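Local structure of Cys-Gly metallodipeptidase DUG1 (Saccharomyces cerevisiae, 4G1P) at residues 24-29 with 43-48; 30-35 with 103-108; 34-39 with 76-81. The protein hydrolyses the dipeptide Cys-Gly as a zinc-dependent homodimeric peptidase of the M20 family and supplies the catalytic subunit of the glutathione-degrading DUG complex. One frame throughout, in Å; residues are numbered along the deposited sequence.

In the fold
From the N terminus, helix 16-28 runs into the loop at 30-38, which turns the chain back as helix 39-55. Interaction 1 closes this alpha-alpha hairpin by setting 24-29 against 43-48. Further on, the chain forms edge strand 61-64, and interaction 3 brings the loop that leads into strand 83-88 back to the start of helix 39-55. Interaction 2 spans the longest stretch, joining 30-35 to the active-site loop that follows strand 96-102. Interactions 2 and 3 share S34 and D35, and the loop closed by interaction 3 nests inside that of interaction 2; both cross interaction 1. They tie the helical pair to loops flanking sheet strands 83-88 and 96-102.

Interaction 1: residues 24-29 with 43-48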
loop_
_atom_site.group_PDB
_atom_site.type_symbol
_atom_site.label_atom_id
_atom_site.label_comp_id
_atom_site.label_asym_id
_atom_site.label_seq_id
_atom_site.Cartn_x
_atom_site.Cartn_y
_atom_site.Cartn_z
ATOM N N THR A 24 -28.756 12.848 -5.031
ATOM C CA THR A 24 -28.609 11.482 -4.551
ATOM C C THR A 24 -28.214 10.550 -5.682
ATOM O O THR A 24 -27.333 9.705 -5.509
ATOM C CB THR A 24 -29.898 10.946 -3.913
ATOM O OG1 THR A 24 -30.289 11.795 -2.827
ATOM C CG2 THR A 24 -29.681 9.543 -3.408
ATOM N N LYS A 25 -28.871 10.705 -6.831
ATOM C CA LYS A 25 -28.616 9.842 -7.978
ATOM C C LYS A 25 -27.185 9.987 -8.446
ATOM O O LYS A 25 -26.500 8.992 -8.707
ATOM C CB LYS A 25 -29.558 10.170 -9.129
ATOM C CG LYS A 25 -30.968 9.655 -8.940
ATOM C CD LYS A 25 -31.951 10.354 -9.870
ATOM C CE LYS A 25 -33.368 9.906 -9.592
ATOM N NZ LYS A 25 -33.500 9.563 -8.145
ATOM N N ALA A 26 -26.748 11.239 -8.536
ATOM C CA ALA A 26 -25.399 11.586 -8.952
ATOM C C ALA A 26 -24.331 10.962 -8.050
ATOM O O ALA A 26 -23.377 10.348 -8.519
ATOM C CB ALA A 26 -25.247 13.101 -8.979
ATOM N N ILE A 27 -24.507 11.136 -6.751
ATOM C CA ILE A 27 -23.561 10.651 -5.770
ATOM C C ILE A 27 -23.499 9.119 -5.809
ATOM O O ILE A 27 -22.481 8.524 -5.471
ATOM C CB ILE A 27 -23.951 11.190 -4.367
ATOM C CG1 ILE A 27 -23.737 12.705 -4.313
ATOM C CG2 ILE A 27 -23.185 10.509 -3.255
ATOM C CD1 ILE A 27 -22.343 13.134 -4.701
ATOM N N GLN A 28 -24.574 8.478 -6.260
ATOM C CA GLN A 28 -24.630 7.015 -6.263
ATOM C C GLN A 28 -23.814 6.384 -7.381
ATOM O O GLN A 28 -23.428 5.233 -7.294
ATOM C CB GLN A 28 -26.064 6.519 -6.354
ATOM C CG GLN A 28 -26.490 5.717 -5.158
ATOM C CD GLN A 28 -27.961 5.952 -4.810
ATOM O OE1 GLN A 28 -28.312 6.251 -3.647
ATOM N NE2 GLN A 28 -28.833 5.823 -5.823
ATOM N N ILE A 29 -23.573 7.132 -8.446
ATOM C CA ILE A 29 -22.724 6.631 -9.509
ATOM C C ILE A 29 -21.277 6.951 -9.156
ATOM O O ILE A 29 -20.875 8.113 -9.163
ATOM C CB ILE A 29 -23.076 7.283 -10.831
ATOM C CG1 ILE A 29 -24.587 7.260 -11.035
ATOM C CG2 ILE A 29 -22.343 6.602 -11.956
ATOM C CD1 ILE A 29 -25.045 8.098 -12.202
ATOM N N PHE A 43 -18.560 7.253 -17.063
ATOM C CA PHE A 43 -19.366 7.585 -18.236
ATOM C C PHE A 43 -20.840 7.722 -17.875
ATOM O O PHE A 43 -21.523 8.620 -18.386
ATOM C CB PHE A 43 -19.197 6.551 -19.343
ATOM C CG PHE A 43 -17.779 6.382 -19.805
ATOM C CD1 PHE A 43 -16.915 7.471 -19.851
ATOM C CD2 PHE A 43 -17.302 5.129 -20.186
ATOM C CE1 PHE A 43 -15.608 7.315 -20.284
ATOM C CE2 PHE A 43 -15.993 4.958 -20.615
ATOM C CZ PHE A 43 -15.142 6.046 -20.666
ATOM N N ASP A 44 -21.329 6.856 -16.987
ATOM C CA ASP A 44 -22.736 6.918 -16.582
ATOM C C ASP A 44 -23.023 8.222 -15.862
ATOM O O ASP A 44 -24.101 8.795 -16.005
ATOM C CB ASP A 44 -23.114 5.766 -15.656
ATOM C CG ASP A 44 -23.004 4.413 -16.324
ATOM O OD1 ASP A 44 -22.926 4.361 -17.564
ATOM O OD2 ASP A 44 -23.004 3.401 -15.597
ATOM N N LYS A 45 -22.045 8.668 -15.077
ATOM C CA LYS A 45 -22.142 9.917 -14.350
ATOM C C LYS A 45 -22.273 11.063 -15.345
ATOM O O LYS A 45 -23.157 11.903 -15.211
ATOM C CB LYS A 45 -20.910 10.084 -13.462
ATOM C CG LYS A 45 -20.858 11.344 -12.620
ATOM C CD LYS A 45 -21.708 11.231 -11.387
ATOM C CE LYS A 45 -21.630 12.490 -10.524
ATOM N NZ LYS A 45 -20.469 12.508 -9.607
ATOM N N ALA A 46 -21.411 11.074 -16.359
ATOM C CA ALA A 46 -21.466 12.108 -17.399
ATOM C C ALA A 46 -22.803 12.061 -18.117
ATOM O O ALA A 46 -23.380 13.092 -18.462
ATOM C CB ALA A 46 -20.338 11.930 -18.404
ATOM N N LYS A 47 -23.285 10.849 -18.335
ATOM C CA LYS A 47 -24.521 10.650 -19.050
ATOM C C LYS A 47 -25.650 11.209 -18.208
ATOM O O LYS A 47 -26.507 11.938 -18.713
ATOM C CB LYS A 47 -24.739 9.158 -19.356
ATOM C CG LYS A 47 -25.812 8.892 -20.403
ATOM C CD LYS A 47 -26.319 7.467 -20.321
ATOM C CE LYS A 47 -27.023 7.195 -18.982
ATOM N NZ LYS A 47 -27.219 5.727 -18.702
ATOM N N PHE A 48 -25.631 10.882 -16.918
ATOM C CA PHE A 48 -26.654 11.352 -15.998
ATOM C C PHE A 48 -26.720 12.872 -15.974
ATOM O O PHE A 48 -27.797 13.449 -16.005
ATOM C CB PHE A 48 -26.388 10.843 -14.588
ATOM C CG PHE A 48 -27.267 11.469 -13.546
ATOM C CD1 PHE A 48 -28.617 11.157 -13.480
ATOM C CD2 PHE A 48 -26.750 12.379 -12.638
ATOM C CE1 PHE A 48 -29.444 11.743 -12.518
ATOM C CE2 PHE A 48 -27.562 12.966 -11.674
ATOM C CZ PHE A 48 -28.918 12.648 -11.617
HETATM O O HOH W 1 -19.877 10.244 -8.130
#
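An antiparallel helix pair of the catalytic domain, helices 16-28 and 39-55, closes here as F48 packs against K25, A26 and I29. The local axes stand 9.8 Å apart at 161°. F48 carries its ring anti to the backbone N (chi1 170°), which sends it across to the other helix. There F48 CZ lies 3.6 Å from K25 CB, and CE2 is equally near to A26 CB; both approach the ring obliquely. I29 contributes both of its branches: CD1 sits 3.9 Å from F48 CB, while CG2 rests against D44 CB and the backbone of K45. K45 works differently. Its chain bends at chi2 and chi4, so that K45 CE passes 3.4 Å from A26 O and the ammonium turns inward, where Y103 O and T139 OG1 accept its hydrogen bonds. K45 NZ also donates to a water 2.8 Å away, and that water in turn donates to I29 O, linking the residue just after the first helix to the second helix. With A26 also touching T139 and L143, this is an antiparallel alpha-alpha hairpin packed on helix 135-154 of the alpha/beta M20 catalytic domain.

Interaction 2: residues 30-35 with 103-108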
loop_
_atom_site.group_PDB
_atom_site.type_symbol
_atom_site.label_atom_id
_atom_site.label_comp_id
_atom_site.label_asym_id
_atom_site.label_seq_id
_atom_site.Cartn_x
_atom_site.Cartn_y
_atom_site.Cartn_z
ATOM N N PRO A 30 -20.486 5.922 -8.831
ATOM C CA PRO A 30 -19.125 6.155 -8.345
ATOM C C PRO A 30 -18.122 6.479 -9.454
ATOM O O PRO A 30 -17.284 5.647 -9.775
ATOM C CB PRO A 30 -18.768 4.822 -7.684
ATOM C CG PRO A 30 -19.566 3.821 -8.426
ATOM C CD PRO A 30 -20.843 4.493 -8.821
ATOM N N ALA A 31 -18.206 7.685 -10.008
ATOM C CA ALA A 31 -17.289 8.157 -11.047
ATOM C C ALA A 31 -15.863 8.356 -10.527
ATOM O O ALA A 31 -15.358 9.481 -10.491
ATOM C CB ALA A 31 -17.806 9.471 -11.615
ATOM N N VAL A 32 -15.220 7.277 -10.109
ATOM C CA VAL A 32 -13.850 7.359 -9.642
ATOM C C VAL A 32 -12.903 7.287 -10.840
ATOM O O VAL A 32 -12.623 6.213 -11.365
ATOM C CB VAL A 32 -13.558 6.218 -8.682
ATOM C CG1 VAL A 32 -12.116 6.302 -8.158
ATOM C CG2 VAL A 32 -14.574 6.221 -7.548
ATOM N N SER A 33 -12.425 8.445 -11.284
ATOM C CA SER A 33 -11.620 8.531 -12.500
ATOM C C SER A 33 -10.249 7.843 -12.385
ATOM O O SER A 33 -9.618 7.538 -13.388
ATOM C CB SER A 33 -11.425 9.988 -12.902
ATOM O OG SER A 33 -10.694 10.683 -11.904
ATOM N N SER A 34 -9.783 7.612 -11.170
ATOM C CA SER A 34 -8.464 7.044 -10.989
ATOM C C SER A 34 -8.537 5.532 -11.048
ATOM O O SER A 34 -7.511 4.871 -11.053
ATOM C CB SER A 34 -7.899 7.449 -9.636
ATOM O OG SER A 34 -8.692 6.907 -8.583
ATOM N N ASP A 35 -9.754 4.996 -11.082
ATOM C CA ASP A 35 -9.982 3.556 -11.031
ATOM C C ASP A 35 -10.478 3.018 -12.370
ATOM O O ASP A 35 -11.630 3.237 -12.748
ATOM C CB ASP A 35 -11.003 3.228 -9.934
ATOM C CG ASP A 35 -11.118 1.729 -9.656
ATOM O OD1 ASP A 35 -11.053 0.918 -10.602
ATOM O OD2 ASP A 35 -11.275 1.355 -8.478
ATOM N N TYR A 103 -17.067 16.218 -12.368
ATOM C CA TYR A 103 -17.985 15.183 -11.933
ATOM C C TYR A 103 -17.336 13.872 -11.498
ATOM O O TYR A 103 -18.036 12.978 -11.029
ATOM C CB TYR A 103 -19.035 14.928 -12.997
ATOM C CG TYR A 103 -18.510 14.444 -14.323
ATOM C CD1 TYR A 103 -18.169 13.108 -14.513
ATOM C CD2 TYR A 103 -18.401 15.313 -15.416
ATOM C CE1 TYR A 103 -17.704 12.646 -15.742
ATOM C CE2 TYR A 103 -17.945 14.859 -16.646
ATOM C CZ TYR A 103 -17.599 13.517 -16.801
ATOM O OH TYR A 103 -17.150 13.046 -18.012
ATOM N N ASP A 104 -16.020 13.744 -11.662
ATOM C CA ASP A 104 -15.310 12.582 -11.146
ATOM C C ASP A 104 -15.005 12.869 -9.696
ATOM O O ASP A 104 -15.160 14.007 -9.256
ATOM C CB ASP A 104 -14.022 12.286 -11.921
ATOM C CG ASP A 104 -13.022 13.437 -11.868
ATOM O OD1 ASP A 104 -13.372 14.572 -12.265
ATOM O OD2 ASP A 104 -11.872 13.207 -11.433
ATOM N N VAL A 105 -14.584 11.837 -8.961
ATOM C CA VAL A 105 -14.421 11.904 -7.507
ATOM C C VAL A 105 -13.285 11.014 -7.022
ATOM O O VAL A 105 -12.933 10.037 -7.671
ATOM C CB VAL A 105 -15.711 11.441 -6.774
ATOM C CG1 VAL A 105 -16.874 12.392 -7.037
ATOM C CG2 VAL A 105 -16.089 10.016 -7.179
ATOM N N GLN A 106 -12.727 11.352 -5.865
ATOM C CA GLN A 106 -11.721 10.524 -5.202
ATOM C C GLN A 106 -12.252 9.126 -4.866
ATOM O O GLN A 106 -13.441 8.951 -4.660
ATOM C CB GLN A 106 -11.248 11.216 -3.924
ATOM C CG GLN A 106 -10.367 12.427 -4.159
ATOM C CD GLN A 106 -8.974 12.043 -4.608
ATOM O OE1 GLN A 106 -8.327 11.208 -3.982
ATOM N NE2 GLN A 106 -8.506 12.641 -5.705
ATOM N N PRO A 107 -11.369 8.115 -4.835
ATOM C CA PRO A 107 -11.824 6.790 -4.402
ATOM C C PRO A 107 -12.326 6.826 -2.966
ATOM O O PRO A 107 -11.955 7.719 -2.199
ATOM C CB PRO A 107 -10.553 5.927 -4.481
ATOM C CG PRO A 107 -9.428 6.886 -4.554
ATOM C CD PRO A 107 -9.957 8.098 -5.249
ATOM N N ALA A 108 -13.156 5.851 -2.613
ATOM C CA ALA A 108 -13.676 5.740 -1.267
ATOM C C ALA A 108 -14.170 4.330 -0.982
ATOM O O ALA A 108 -14.761 3.667 -1.840
ATOM C CB ALA A 108 -14.792 6.742 -1.053
HETATM O O HOH W 2 -10.518 9.093 -8.648
#
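D104 OD2 is gripped by groups from two distant parts of the chain: S33 OG donates to it at 2.8 Å, and the backbone N of E172 binds it as well. D104 closes the His-x-Asp motif of M20 peptidases, which begins with H102 at the end of strand 96-102, and it is the probable active-site aspartate. S33 OG reaches OD2 on its anti side, 29° out of the carboxylate plane, and is itself bonded to S173 OG. With E171 N on OD1, the carboxylate is fixed in rotation by the loop that supplies the zinc ligand E172. D104 O meanwhile bonds H102 ND1, consistent with orienting that ring for a metal.

The 30-35 loop makes two turns to get here. An inverse gamma turn centred on A31 points A31 O at the other loop, where V105 N donates to it over 2.9 Å in a somewhat bent bond. Next door, V32 CA makes a nearly straight CA-H...O contact (164° at the hydrogen) with V105 O, 3.4 Å away. A type I turn from V32 to D35 then brings S34 round. One water joins the two loops, giving a hydrogen to V105 O and lying 2.8 Å from S34 OG.

V32 spreads its methyls over the neighbouring residues: CG2 lies 4.1 Å from V105 CG2, the two side chains crossing at about a right angle, while CG1 packs on P107. Beyond, Q106 NE2 hydrogen-bonds E172 OE1, a carboxylate oxygen of that zinc ligand, and K334 of the second subunit packs on Q106 and P107. S34 has its hydroxyl between backbone N and carbonyl carbon (chi1 64°), which sets OG 3.8 Å from P107 CD.

Interaction 3: residues 34-39 with 76-81; sequences SDESLR and PNLSLP
R39 and L78 make the tight half of this contact, with S79 and P81 completing a slot for the arginine head. The guanidinium lies between two apolar groups: L78 CD2 is centred over one face, 3.7 Å from R39 CZ, and the P81 ring covers the opposite face toward the rim, with P81 CD 3.5 Å from R39 NH1. At the edge, in the guanidinium plane, R39 NH1 donates to S79 O at 2.9 Å with an N-H...O angle of 144°. R39 starts with CG anti to the backbone N (chi1 178°), then folds at chi2 and chi3, so its methylene CG also rests on L78 CG, 3.8 Å away. NH2 turns back to S33 O, so one flat cation bonds carbonyls from two loops, which should fix its rotation.

The other half is looser and lies nearer solvent. E36 runs extended beyond CG; its CG touches L78 CD2 at 3.8 Å, and its carboxylate merely approaches the exposed P76, with E36 OE1 3.9 Å from P76 CD. Q331 of the second subunit packs on E36, so this side also touches the partner in the homodimer. L38 occupies the N-cap position of helix 39-55. R39, in the first turn, joins that helix to residues 76-81, a helix-to-loop contact at the margin of the alpha/beta catalytic domain, just before strand 83-88.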
loop_
_atom_site.group_PDB
_atom_site.type_symbol
_atom_site.label_atom_id
_atom_site.label_comp_id
_atom_site.label_asym_id
_atom_site.label_seq_id
_atom_site.Cartn_x
_atom_site.Cartn_y
_atom_site.Cartn_z
ATOM N N SER A 34 -9.783 7.612 -11.170
ATOM C CA SER A 34 -8.464 7.044 -10.989
ATOM C C SER A 34 -8.537 5.532 -11.048
ATOM O O SER A 34 -7.511 4.871 -11.053
ATOM C CB SER A 34 -7.899 7.449 -9.636
ATOM O OG SER A 34 -8.692 6.907 -8.583
ATOM N N ASP A 35 -9.754 4.996 -11.082
ATOM C CA ASP A 35 -9.982 3.556 -11.031
ATOM C C ASP A 35 -10.478 3.018 -12.370
ATOM O O ASP A 35 -11.630 3.237 -12.748
ATOM C CB ASP A 35 -11.003 3.228 -9.934
ATOM C CG ASP A 35 -11.118 1.729 -9.656
ATOM O OD1 ASP A 35 -11.053 0.918 -10.602
ATOM O OD2 ASP A 35 -11.275 1.355 -8.478
ATOM N N GLU A 36 -9.623 2.277 -13.064
ATOM C CA GLU A 36 -9.952 1.801 -14.407
ATOM C C GLU A 36 -11.209 0.940 -14.441
ATOM O O GLU A 36 -12.016 1.048 -15.366
ATOM C CB GLU A 36 -8.783 1.030 -15.009
ATOM C CG GLU A 36 -7.606 1.890 -15.395
ATOM C CD GLU A 36 -6.464 1.061 -15.938
ATOM O OE1 GLU A 36 -6.685 -0.155 -16.187
ATOM O OE2 GLU A 36 -5.354 1.620 -16.107
ATOM N N SER A 37 -11.373 0.102 -13.420
ATOM C CA SER A 37 -12.530 -0.778 -13.315
ATOM C C SER A 37 -13.842 -0.007 -13.160
ATOM O O SER A 37 -14.916 -0.567 -13.353
ATOM C CB SER A 37 -12.366 -1.729 -12.133
ATOM O OG SER A 37 -12.778 -1.102 -10.926
ATOM N N LEU A 38 -13.757 1.275 -12.817
ATOM C CA LEU A 38 -14.954 2.083 -12.617
ATOM C C LEU A 38 -15.132 3.117 -13.713
ATOM O O LEU A 38 -16.015 3.975 -13.620
ATOM C CB LEU A 38 -14.895 2.791 -11.265
ATOM C CG LEU A 38 -14.865 1.913 -10.016
ATOM C CD1 LEU A 38 -14.747 2.773 -8.780
ATOM C CD2 LEU A 38 -16.098 1.033 -9.945
ATOM N N ARG A 39 -14.285 3.057 -14.739
ATOM C CA ARG A 39 -14.358 4.032 -15.821
ATOM C C ARG A 39 -15.778 4.098 -16.381
ATOM O O ARG A 39 -16.299 5.181 -16.648
ATOM C CB ARG A 39 -13.338 3.716 -16.922
ATOM C CG ARG A 39 -13.355 4.658 -18.132
ATOM C CD ARG A 39 -13.119 6.123 -17.760
ATOM N NE ARG A 39 -11.999 6.276 -16.840
ATOM C CZ ARG A 39 -10.786 6.701 -17.182
ATOM N NH1 ARG A 39 -10.525 7.039 -18.428
ATOM N NH2 ARG A 39 -9.829 6.792 -16.271
ATOM N N PRO A 76 -5.106 0.756 -21.178
ATOM C CA PRO A 76 -5.468 -0.229 -22.201
ATOM C C PRO A 76 -6.348 0.412 -23.259
ATOM O O PRO A 76 -7.404 -0.121 -23.586
ATOM C CB PRO A 76 -6.277 -1.255 -21.414
ATOM C CG PRO A 76 -6.884 -0.470 -20.304
ATOM C CD PRO A 76 -5.855 0.555 -19.927
ATOM N N ASN A 77 -5.917 1.554 -23.781
ATOM C CA ASN A 77 -6.739 2.326 -24.698
ATOM C C ASN A 77 -8.127 2.668 -24.150
ATOM O O ASN A 77 -9.128 2.675 -24.870
ATOM C CB ASN A 77 -6.815 1.658 -26.067
ATOM C CG ASN A 77 -5.593 1.951 -26.911
ATOM O OD1 ASN A 77 -4.870 2.924 -26.659
ATOM N ND2 ASN A 77 -5.346 1.110 -27.915
ATOM N N LEU A 78 -8.161 2.949 -22.857
ATOM C CA LEU A 78 -9.351 3.424 -22.188
ATOM C C LEU A 78 -9.666 4.841 -22.687
ATOM O O LEU A 78 -8.778 5.696 -22.705
ATOM C CB LEU A 78 -9.054 3.453 -20.693
ATOM C CG LEU A 78 -10.174 3.313 -19.675
ATOM C CD1 LEU A 78 -10.863 1.969 -19.816
ATOM C CD2 LEU A 78 -9.545 3.434 -18.311
ATOM N N SER A 79 -10.904 5.097 -23.104
ATOM C CA SER A 79 -11.281 6.460 -23.471
ATOM C C SER A 79 -11.336 7.326 -22.213
ATOM O O SER A 79 -11.595 6.827 -21.127
ATOM C CB SER A 79 -12.641 6.500 -24.170
ATOM O OG SER A 79 -12.687 5.653 -25.303
ATOM N N LEU A 80 -11.089 8.622 -22.358
ATOM C CA LEU A 80 -11.206 9.553 -21.238
ATOM C C LEU A 80 -12.671 9.906 -21.010
ATOM O O LEU A 80 -13.462 9.854 -21.950
ATOM C CB LEU A 80 -10.404 10.831 -21.522
ATOM C CG LEU A 80 -8.881 10.677 -21.512
ATOM C CD1 LEU A 80 -8.233 11.735 -22.379
ATOM C CD2 LEU A 80 -8.325 10.726 -20.096
ATOM N N PRO A 81 -13.037 10.259 -19.760
ATOM C CA PRO A 81 -14.364 10.818 -19.451
ATOM C C PRO A 81 -14.597 12.038 -20.313
ATOM O O PRO A 81 -13.674 12.827 -20.463
ATOM C CB PRO A 81 -14.228 11.267 -17.998
ATOM C CG PRO A 81 -13.126 10.461 -17.440
ATOM C CD PRO A 81 -12.181 10.165 -18.564
#